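Sortase, SrtB family (Streptococcus pneumoniae PCS8235, PDB 4Y4Q) probably acts as a sortase of the class B family, a cysteine transpeptidase taking part in assembly of the Type II pilus of Streptococcus pneumoniae. Local coordinates at residues A[138-141]-A[142-145]; A[147-150]-A[151-155]; A[192-195]-A[196-200]. One frame throughout, in Å; residues are numbered along the deposited sequence.

Contact 1: residues A[138-141]-A[142-145]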
ATOM      1  N   PHE A 138     -10.338  -6.915  -3.317  1.00 68.86           N
ATOM      2  CA  PHE A 138      -9.194  -6.821  -2.431  1.00 61.21           C
ATOM      3  C   PHE A 138      -9.698  -7.040  -1.028  1.00 65.52           C
ATOM      4  O   PHE A 138      -9.385  -6.284  -0.104  1.00 67.97           O
ATOM      5  CB  PHE A 138      -8.508  -5.466  -2.623  1.00 48.35           C
ATOM      6  CG  PHE A 138      -8.050  -5.247  -4.031  1.00 47.90           C
ATOM      7  CD1 PHE A 138      -8.917  -4.727  -4.984  1.00 52.17           C
ATOM      8  CD2 PHE A 138      -6.773  -5.632  -4.425  1.00 49.19           C
ATOM      9  CE1 PHE A 138      -8.512  -4.564  -6.309  1.00 55.74           C
ATOM     10  CE2 PHE A 138      -6.356  -5.474  -5.741  1.00 48.67           C
ATOM     11  CZ  PHE A 138      -7.228  -4.934  -6.687  1.00 53.29           C
ATOM     12  N   GLY A 139     -10.482  -8.110  -0.902  1.00 62.96           N
ATOM     13  CA  GLY A 139     -11.188  -8.456   0.313  1.00 60.39           C
ATOM     14  C   GLY A 139     -10.321  -8.571   1.546  1.00 58.01           C
ATOM     15  O   GLY A 139     -10.786  -8.249   2.641  1.00 59.21           O
ATOM     16  N   ASP A 140      -9.074  -9.018   1.384  1.00 53.92           N
ATOM     17  CA  ASP A 140      -8.195  -9.214   2.539  1.00 47.82           C
ATOM     18  C   ASP A 140      -7.797  -7.894   3.192  1.00 42.29           C
ATOM     19  O   ASP A 140      -7.495  -7.854   4.391  1.00 40.23           O
ATOM     20  CB  ASP A 140      -6.957 -10.046   2.178  1.00 46.27           C
ATOM     21  CG  ASP A 140      -7.239 -11.558   2.148  1.00 51.21           C
ATOM     22  OD1 ASP A 140      -8.417 -11.975   2.071  1.00 55.02           O
ATOM     23  OD2 ASP A 140      -6.265 -12.337   2.189  1.00 51.51           O
ATOM     24  N   VAL A 141      -7.813  -6.804   2.431  1.00 34.89           N
ATOM     25  CA  VAL A 141      -7.454  -5.519   3.034  1.00 33.65           C
ATOM     26  C   VAL A 141      -8.393  -5.178   4.196  1.00 34.27           C
ATOM     27  O   VAL A 141      -7.943  -4.857   5.299  1.00 38.69           O
ATOM     28  CB  VAL A 141      -7.415  -4.373   2.000  1.00 38.00           C
ATOM     29  CG1 VAL A 141      -6.893  -3.095   2.641  1.00 33.83           C
ATOM     30  CG2 VAL A 141      -6.524  -4.750   0.839  1.00 39.01           C
ATOM     31  N   ALA A 142      -9.695  -5.286   3.952  1.00 33.81           N
ATOM     32  CA  ALA A 142     -10.705  -4.993   4.965  1.00 39.68           C
ATOM     33  C   ALA A 142     -10.619  -5.929   6.172  1.00 41.45           C
ATOM     34  O   ALA A 142     -11.127  -5.600   7.247  1.00 41.91           O
ATOM     35  CB  ALA A 142     -12.095  -5.074   4.357  1.00 46.37           C
ATOM     36  N   LYS A 143      -9.993  -7.098   6.007  1.00 40.07           N
ATOM     37  CA  LYS A 143      -9.918  -8.052   7.115  1.00 34.79           C
ATOM     38  C   LYS A 143      -8.984  -7.545   8.197  1.00 34.88           C
ATOM     39  O   LYS A 143      -9.041  -8.005   9.336  1.00 39.12           O
ATOM     40  CB  LYS A 143      -9.477  -9.444   6.651  1.00 39.13           C
ATOM     41  CG  LYS A 143     -10.391 -10.094   5.636  1.00 41.22           C
ATOM     42  CD  LYS A 143     -10.066 -11.574   5.492  1.00 41.31           C
ATOM     43  CE  LYS A 143     -10.837 -12.202   4.334  1.00 46.70           C
ATOM     44  NZ  LYS A 143     -10.465 -13.638   4.174  1.00 56.87           N
ATOM     45  N   PHE A 144      -8.123  -6.594   7.846  1.00 30.66           N
ATOM     46  CA  PHE A 144      -7.236  -5.989   8.839  1.00 27.02           C
ATOM     47  C   PHE A 144      -8.002  -5.135   9.857  1.00 33.28           C
ATOM     48  O   PHE A 144      -7.433  -4.687  10.850  1.00 33.40           O
ATOM     49  CB  PHE A 144      -6.131  -5.168   8.157  1.00 24.98           C
ATOM     50  CG  PHE A 144      -5.060  -6.015   7.509  1.00 23.89           C
ATOM     51  CD1 PHE A 144      -5.211  -6.484   6.211  1.00 27.05           C
ATOM     52  CD2 PHE A 144      -3.912  -6.357   8.212  1.00 22.08           C
ATOM     53  CE1 PHE A 144      -4.220  -7.281   5.620  1.00 30.54           C
ATOM     54  CE2 PHE A 144      -2.913  -7.151   7.624  1.00 22.13           C
ATOM     55  CZ  PHE A 144      -3.069  -7.613   6.334  1.00 24.16           C
ATOM     56  N   ALA A 145      -9.295  -4.922   9.627  1.00 27.35           N
ATOM     57  CA  ALA A 145     -10.117  -4.236  10.619  1.00 43.45           C
ATOM     58  C   ALA A 145     -10.368  -5.118  11.845  1.00 43.13           C
ATOM     59  O   ALA A 145     -10.756  -4.619  12.903  1.00 43.82           O
ATOM     60  CB  ALA A 145     -11.430  -3.770  10.010  1.00 30.30           C
TER
HETATM   61  O   HOH W   1     -10.767  -4.748   1.271  1.00 47.83           O
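Two backbone hydrogen bonds close this turn: F144 N donates to V141 O at 3.1 Å with an N-H...O angle of 156°, and K143 N donates to D140 O at 3.1 Å along a more bent path of 136°. Side chains add a looser polar link between D140 and K143. The lysine chain runs extended beyond CG, and its NZ ends 3.4 Å from D140 OD1, a salt bridge whose hydrogen bond is weak. Its CE lies as near, 3.3 Å from the same OD1, so the carboxylate oxygen sits beside the end of the chain and not squarely at the ammonium. The firmer hold on this carboxylate is outside the turn, where OD2 accepts from N81 N and ties the helix to the loop after strand 73-77. A water bridges F138 O and A142 N, a pair spaced along the chain as in an alpha-helical i to i+4 bond but 4.2 Å apart; it receives the A142 N-H at 2.9 Å while donating to F138 O. Residues 139-143 form a short, weakly bonded helix whose direct bonds reach three residues ahead, a 3-10-like pattern, and it lies against the sortase beta-sheet. Packing begins at the F144 ring. Its CG stands beside the backbone N, anti to the carbonyl carbon (chi1 -74°), which brings CD1 to 3.2 Å from D140 O, in an oblique approach, while V141 O lies near the ring plane at the edge. K143 CG passes 3.5 Å from G139 O, on the more open side. Beneath, V141 rests on T223 and H233, and F144 reaches I169, M172 and V235 of the sheet.

Contact 2: residues A[147-150]-A[151-155]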
ATOM      1  N   GLN A 147      -9.095  -7.291  14.953  1.00 43.90           N
ATOM      2  CA  GLN A 147      -7.945  -7.242  15.855  1.00 42.68           C
ATOM      3  C   GLN A 147      -6.998  -8.424  15.631  1.00 44.38           C
ATOM      4  O   GLN A 147      -5.800  -8.247  15.418  1.00 45.71           O
ATOM      5  CB  GLN A 147      -8.426  -7.218  17.319  1.00 47.83           C
ATOM      6  CG  GLN A 147      -7.320  -6.978  18.369  1.00 45.32           C
ATOM      7  CD  GLN A 147      -6.663  -5.604  18.230  1.00 50.38           C
ATOM      8  OE1 GLN A 147      -5.569  -5.469  17.662  1.00 49.62           O
ATOM      9  NE2 GLN A 147      -7.336  -4.575  18.736  1.00 50.64           N
ATOM     10  N   GLU A 148      -7.553  -9.628  15.665  1.00 40.03           N
ATOM     11  CA  GLU A 148      -6.773 -10.852  15.518  1.00 37.96           C
ATOM     12  C   GLU A 148      -6.050 -10.951  14.168  1.00 36.17           C
ATOM     13  O   GLU A 148      -4.851 -11.226  14.103  1.00 42.47           O
ATOM     14  CB  GLU A 148      -7.700 -12.051  15.720  1.00 43.64           C
ATOM     15  CG  GLU A 148      -7.012 -13.349  16.047  1.00 57.17           C
ATOM     16  CD  GLU A 148      -8.012 -14.432  16.427  1.00 65.39           C
ATOM     17  OE1 GLU A 148      -8.790 -14.213  17.389  1.00 63.65           O
ATOM     18  OE2 GLU A 148      -8.029 -15.487  15.751  1.00 65.22           O
ATOM     19  N   PHE A 149      -6.780 -10.725  13.085  1.00 35.98           N
ATOM     20  CA  PHE A 149      -6.178 -10.781  11.766  1.00 36.91           C
ATOM     21  C   PHE A 149      -5.063  -9.727  11.667  1.00 34.01           C
ATOM     22  O   PHE A 149      -3.978  -9.997  11.128  1.00 32.88           O
ATOM     23  CB  PHE A 149      -7.259 -10.554  10.702  1.00 39.37           C
ATOM     24  CG  PHE A 149      -6.813 -10.860   9.294  1.00 37.08           C
ATOM     25  CD1 PHE A 149      -6.100  -9.918   8.559  1.00 41.76           C
ATOM     26  CD2 PHE A 149      -7.127 -12.076   8.700  1.00 37.85           C
ATOM     27  CE1 PHE A 149      -5.688 -10.184   7.257  1.00 35.59           C
ATOM     28  CE2 PHE A 149      -6.725 -12.352   7.397  1.00 39.59           C
ATOM     29  CZ  PHE A 149      -6.000 -11.399   6.675  1.00 33.84           C
ATOM     30  N   PHE A 150      -5.315  -8.539  12.203  1.00 35.63           N
ATOM     31  CA  PHE A 150      -4.290  -7.497  12.212  1.00 35.32           C
ATOM     32  C   PHE A 150      -3.061  -7.931  13.010  1.00 29.04           C
ATOM     33  O   PHE A 150      -1.935  -7.715  12.576  1.00 27.64           O
ATOM     34  CB  PHE A 150      -4.822  -6.182  12.797  1.00 33.17           C
ATOM     35  CG  PHE A 150      -3.780  -5.090  12.859  1.00 32.09           C
ATOM     36  CD1 PHE A 150      -3.573  -4.248  11.767  1.00 30.85           C
ATOM     37  CD2 PHE A 150      -2.990  -4.920  13.991  1.00 29.79           C
ATOM     38  CE1 PHE A 150      -2.607  -3.238  11.807  1.00 28.17           C
ATOM     39  CE2 PHE A 150      -2.024  -3.913  14.045  1.00 39.83           C
ATOM     40  CZ  PHE A 150      -1.832  -3.070  12.949  1.00 33.05           C
ATOM     41  N   ASP A 151      -3.278  -8.517  14.186  1.00 29.05           N
ATOM     42  CA  ASP A 151      -2.162  -8.898  15.044  1.00 33.84           C
ATOM     43  C   ASP A 151      -1.301  -9.961  14.381  1.00 36.97           C
ATOM     44  O   ASP A 151      -0.088 -10.004  14.583  1.00 38.90           O
ATOM     45  CB  ASP A 151      -2.658  -9.409  16.406  1.00 35.26           C
ATOM     46  CG  ASP A 151      -3.292  -8.305  17.256  1.00 45.76           C
ATOM     47  OD1 ASP A 151      -3.029  -7.110  16.991  1.00 40.22           O
ATOM     48  OD2 ASP A 151      -4.051  -8.632  18.194  1.00 56.95           O
ATOM     49  N   GLN A 152      -1.927 -10.808  13.571  1.00 33.29           N
ATOM     50  CA  GLN A 152      -1.251 -11.995  13.071  1.00 37.86           C
ATOM     51  C   GLN A 152      -0.637 -11.869  11.671  1.00 37.16           C
ATOM     52  O   GLN A 152       0.101 -12.757  11.250  1.00 40.96           O
ATOM     53  CB  GLN A 152      -2.192 -13.205  13.145  1.00 40.24           C
ATOM     54  CG  GLN A 152      -2.697 -13.494  14.561  1.00 53.31           C
ATOM     55  CD  GLN A 152      -2.765 -14.980  14.869  1.00 60.27           C
ATOM     56  OE1 GLN A 152      -3.241 -15.771  14.056  1.00 64.84           O
ATOM     57  NE2 GLN A 152      -2.274 -15.366  16.043  1.00 65.34           N
ATOM     58  N   HIS A 153      -1.068 -10.855  10.939  1.00 38.01           N
ATOM     59  CA  HIS A 153      -0.452 -10.551   9.676  1.00 30.12           C
ATOM     60  C   HIS A 153       0.350  -9.314   9.974  1.00 29.53           C
ATOM     61  O   HIS A 153      -0.199  -8.223  10.128  1.00 30.33           O
ATOM     62  CB  HIS A 153      -1.510 -10.259   8.613  1.00 28.20           C
ATOM     63  CG  HIS A 153      -2.460 -11.392   8.380  1.00 31.96           C
ATOM     64  ND1 HIS A 153      -3.609 -11.564   9.122  1.00 31.24           N
ATOM     65  CD2 HIS A 153      -2.433 -12.409   7.487  1.00 32.24           C
ATOM     66  CE1 HIS A 153      -4.248 -12.639   8.697  1.00 39.85           C
ATOM     67  NE2 HIS A 153      -3.555 -13.170   7.706  1.00 32.11           N
ATOM     68  N   ARG A 154       1.659  -9.484  10.048  1.00 28.85           N
ATOM     69  CA  ARG A 154       2.533  -8.344  10.247  1.00 28.70           C
ATOM     70  C   ARG A 154       3.486  -8.121   9.075  1.00 30.00           C
ATOM     71  O   ARG A 154       3.814  -6.989   8.748  1.00 27.22           O
ATOM     72  CB  ARG A 154       3.325  -8.553  11.545  1.00 27.12           C
ATOM     73  CG  ARG A 154       4.329  -7.461  11.879  1.00 29.53           C
ATOM     74  CD  ARG A 154       4.780  -7.606  13.316  1.00 34.71           C
ATOM     75  NE  ARG A 154       5.973  -6.833  13.648  1.00 42.29           N
ATOM     76  CZ  ARG A 154       6.433  -6.690  14.890  1.00 49.84           C
ATOM     77  NH1 ARG A 154       5.787  -7.254  15.904  1.00 53.24           N
ATOM     78  NH2 ARG A 154       7.531  -5.988  15.122  1.00 49.65           N
ATOM     79  N   TYR A 155       3.930  -9.202   8.446  1.00 32.00           N
ATOM     80  CA  TYR A 155       5.017  -9.099   7.480  1.00 32.38           C
ATOM     81  C   TYR A 155       4.599  -9.411   6.047  1.00 33.38           C
ATOM     82  O   TYR A 155       3.571 -10.061   5.785  1.00 25.38           O
ATOM     83  CB  TYR A 155       6.202  -9.997   7.887  1.00 29.37           C
ATOM     84  CG  TYR A 155       6.787  -9.695   9.257  1.00 34.11           C
ATOM     85  CD1 TYR A 155       7.662  -8.629   9.449  1.00 31.65           C
ATOM     86  CD2 TYR A 155       6.477 -10.490  10.353  1.00 33.18           C
ATOM     87  CE1 TYR A 155       8.202  -8.362  10.701  1.00 34.05           C
ATOM     88  CE2 TYR A 155       7.013 -10.231  11.603  1.00 34.64           C
ATOM     89  CZ  TYR A 155       7.867  -9.163  11.775  1.00 36.86           C
ATOM     90  OH  TYR A 155       8.402  -8.913  13.023  1.00 37.32           O
TER
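F149 O is the acceptor at the C-terminal end of helix 147-152, where H153 is the first residue to leave helical geometry and folds its imidazole back over the last turn. Among the hydrogen bonds, H153 ND1 reaches F149 O at 2.6 Å, almost straight (165°) and close to the imidazole plane, a bond that probably sets the ring's orientation. The backbone H153 N shares this acceptor, meeting F149 O at 3.0 Å from the opposite face of its carbonyl plane. Upstream, D151 N donates to Q147 O at 2.8 Å; Q152 N makes only weak bonds, to E148 O and F149 O. F150 O has a partner beyond the helix, the guanidinium of R208.

Aromatic contact follows from the same folding back: the F149 and H153 rings are modelled as a face-to-face stack, but too close together for its details to be relied on. F149 also meets F144 edge to face.

Packing of F150 is different in kind. Its ring goes inward onto M172 and H206, and D151 OD1 lies in its plane at the edge, 3.7 Å from F150 CD2.

Contact 3: residues A[192-195]-A[196-200]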
ATOM      1  N   ARG A 192       7.730  18.167   8.275  1.00 53.57           N
ATOM      2  CA  ARG A 192       6.469  17.992   7.558  1.00 49.33           C
ATOM      3  C   ARG A 192       6.091  16.513   7.429  1.00 47.79           C
ATOM      4  O   ARG A 192       4.931  16.138   7.628  1.00 47.23           O
ATOM      5  CB  ARG A 192       6.539  18.664   6.184  1.00 54.41           C
ATOM      6  CG  ARG A 192       5.243  18.605   5.386  1.00 52.75           C
ATOM      7  CD  ARG A 192       5.363  19.306   4.032  1.00 53.87           C
ATOM      8  NE  ARG A 192       5.361  20.765   4.148  1.00 48.19           N
ATOM      9  CZ  ARG A 192       6.465  21.499   4.213  1.00 63.24           C
ATOM     10  NH1 ARG A 192       7.649  20.901   4.174  1.00 70.71           N
ATOM     11  NH2 ARG A 192       6.399  22.824   4.317  1.00 63.32           N
ATOM     12  N   GLN A 193       7.068  15.670   7.104  1.00 46.57           N
ATOM     13  CA  GLN A 193       6.847  14.230   7.088  1.00 39.34           C
ATOM     14  C   GLN A 193       6.433  13.766   8.483  1.00 38.40           C
ATOM     15  O   GLN A 193       5.514  12.960   8.629  1.00 36.45           O
ATOM     16  CB  GLN A 193       8.098  13.492   6.596  1.00 42.14           C
ATOM     17  CG  GLN A 193       8.285  13.502   5.069  1.00 42.50           C
ATOM     18  CD  GLN A 193       9.742  13.348   4.651  1.00 43.20           C
ATOM     19  OE1 GLN A 193      10.632  13.228   5.493  1.00 46.37           O
ATOM     20  NE2 GLN A 193       9.991  13.370   3.345  1.00 39.33           N
ATOM     21  N   GLN A 194       7.077  14.308   9.515  1.00 42.40           N
ATOM     22  CA  GLN A 194       6.743  13.901  10.879  1.00 41.90           C
ATOM     23  C   GLN A 194       5.292  14.237  11.231  1.00 43.53           C
ATOM     24  O   GLN A 194       4.593  13.428  11.840  1.00 37.27           O
ATOM     25  CB  GLN A 194       7.691  14.525  11.902  1.00 42.92           C
ATOM     26  CG  GLN A 194       7.471  13.981  13.312  1.00 48.94           C
ATOM     27  CD  GLN A 194       7.855  12.513  13.423  1.00 55.22           C
ATOM     28  OE1 GLN A 194       9.004  12.147  13.171  1.00 61.14           O
ATOM     29  NE2 GLN A 194       6.890  11.660  13.776  1.00 50.13           N
ATOM     30  N   ALA A 195       4.838  15.422  10.825  1.00 44.50           N
ATOM     31  CA  ALA A 195       3.453  15.827  11.042  1.00 36.51           C
ATOM     32  C   ALA A 195       2.465  14.932  10.288  1.00 32.91           C
ATOM     33  O   ALA A 195       1.389  14.602  10.802  1.00 35.17           O
ATOM     34  CB  ALA A 195       3.256  17.297  10.655  1.00 42.95           C
ATOM     35  N   TYR A 196       2.805  14.541   9.066  1.00 31.07           N
ATOM     36  CA  TYR A 196       1.945  13.616   8.323  1.00 33.57           C
ATOM     37  C   TYR A 196       1.848  12.284   9.070  1.00 37.71           C
ATOM     38  O   TYR A 196       0.769  11.701   9.180  1.00 34.09           O
ATOM     39  CB  TYR A 196       2.502  13.377   6.915  1.00 30.04           C
ATOM     40  CG  TYR A 196       1.764  12.334   6.089  1.00 26.39           C
ATOM     41  CD1 TYR A 196       0.598  12.658   5.412  1.00 31.74           C
ATOM     42  CD2 TYR A 196       2.267  11.048   5.942  1.00 25.84           C
ATOM     43  CE1 TYR A 196      -0.067  11.725   4.632  1.00 28.26           C
ATOM     44  CE2 TYR A 196       1.598  10.090   5.157  1.00 24.66           C
ATOM     45  CZ  TYR A 196       0.441  10.441   4.514  1.00 26.33           C
ATOM     46  OH  TYR A 196      -0.222   9.525   3.740  1.00 24.00           O
ATOM     47  N   LEU A 197       2.988  11.814   9.569  1.00 41.97           N
ATOM     48  CA  LEU A 197       3.064  10.554  10.305  1.00 42.16           C
ATOM     49  C   LEU A 197       2.251  10.641  11.590  1.00 42.79           C
ATOM     50  O   LEU A 197       1.471   9.737  11.907  1.00 52.66           O
ATOM     51  CB  LEU A 197       4.524  10.266  10.641  1.00 51.07           C
ATOM     52  CG  LEU A 197       5.048   8.838  10.710  1.00 50.39           C
ATOM     53  CD1 LEU A 197       4.584   8.018   9.510  1.00 47.78           C
ATOM     54  CD2 LEU A 197       6.556   8.916  10.745  1.00 45.58           C
ATOM     55  N   ASP A 198       2.422  11.745  12.315  1.00 38.74           N
ATOM     56  CA  ASP A 198       1.755  11.925  13.596  1.00 41.87           C
ATOM     57  C   ASP A 198       0.235  11.886  13.446  1.00 38.33           C
ATOM     58  O   ASP A 198      -0.464  11.306  14.282  1.00 40.06           O
ATOM     59  CB  ASP A 198       2.205  13.228  14.262  1.00 51.36           C
ATOM     60  CG  ASP A 198       3.580  13.118  14.921  1.00 61.84           C
ATOM     61  OD1 ASP A 198       4.291  12.123  14.672  1.00 66.02           O
ATOM     62  OD2 ASP A 198       3.951  14.035  15.684  1.00 68.72           O
ATOM     63  N   HIS A 199      -0.277  12.495  12.382  1.00 32.94           N
ATOM     64  CA  HIS A 199      -1.721  12.510  12.151  1.00 39.36           C
ATOM     65  C   HIS A 199      -2.194  11.127  11.725  1.00 36.76           C
ATOM     66  O   HIS A 199      -3.173  10.602  12.266  1.00 38.89           O
ATOM     67  CB  HIS A 199      -2.132  13.559  11.100  1.00 36.28           C
ATOM     68  CG  HIS A 199      -3.596  13.542  10.788  1.00 38.11           C
ATOM     69  ND1 HIS A 199      -4.117  12.883   9.692  1.00 41.13           N
ATOM     70  CD2 HIS A 199      -4.656  14.063  11.451  1.00 40.37           C
ATOM     71  CE1 HIS A 199      -5.434  13.013   9.686  1.00 39.42           C
ATOM     72  NE2 HIS A 199      -5.784  13.723  10.743  1.00 40.55           N
ATOM     73  N   LEU A 200      -1.489  10.547  10.755  1.00 34.71           N
ATOM     74  CA  LEU A 200      -1.787   9.199  10.274  1.00 30.86           C
ATOM     75  C   LEU A 200      -1.967   8.225  11.445  1.00 31.42           C
ATOM     76  O   LEU A 200      -2.974   7.532  11.538  1.00 38.30           O
ATOM     77  CB  LEU A 200      -0.675   8.723   9.340  1.00 36.97           C
ATOM     78  CG  LEU A 200      -0.910   7.453   8.515  1.00 37.13           C
ATOM     79  CD1 LEU A 200      -2.148   7.587   7.629  1.00 35.27           C
ATOM     80  CD2 LEU A 200       0.312   7.160   7.669  1.00 32.29           C
TER
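Q194 and D198 meet one turn apart on the outer side of helix 190-202, a regular alpha-helix in the long connection between strands 163-176 and 218-225. It fits the helix that class B sortases carry in this connection. On this looser, more solvent-exposed side, Q194 NE2 donates to D198 OD1 at 2.8 Å with an N-H...O angle of 161°. The oxygen lies close to the glutamine amide plane and is approached on its syn side, somewhat out of the carboxylate plane, and the amide and carboxylate planes are turned 54° apart. The glutamine gets there by bending at chi2 (67°), which swings the amide along the helix toward the acid. The same OD1 also stands 3.1 Å from Q194 O, a close approach of two acceptors that each have a donor of their own: OD1 takes NE2, and Q194 O takes the D198 backbone N-H at 2.8 Å. The pair is thus joined by both main chain and side chain.

The inner side is tight and mostly nonpolar. Y196, L197 and L200 are buried: Y196 lies on L220 and L197 on I218, both of strand 218-225, while L200 covers E171 and L173 of strand 163-176. Regular bonds hold these residues in place, Y196 N to R192 O at 3.0 Å and L197 N to Q193 O at 2.9 Å. Polar ends leading out of the helix find partners in the preceding loop, Y196 OH with I182 O and Q193 NE2 with I187 O. L197, though buried, borders on Q194: its CB packs 3.4 Å from Q194 O and its methyl CD2 comes within 4.1 Å of Q194 NE2.

The three contacts follow one another in series along the chain, all within the sortase domain. Contacts 1 and 2 lie on consecutive short helices, 139-143 and 147-152, with centres 11 Å apart, and they touch: K143 O comes 3.4 Å from F149 CB, and F144 CE2 is 3.6 Å from H153 CB. Contact 3 belongs to helix 190-202, its centre about 24 Å from each of the others and its nearest atoms about 11 to 13 Å away. It packs on strand 163-176, shared with both others, and on 218-225, shared with contact 1. All three helices thus pack on the core sheet of the sortase fold, 190-202 probably representing the helical insertion of class B sortases.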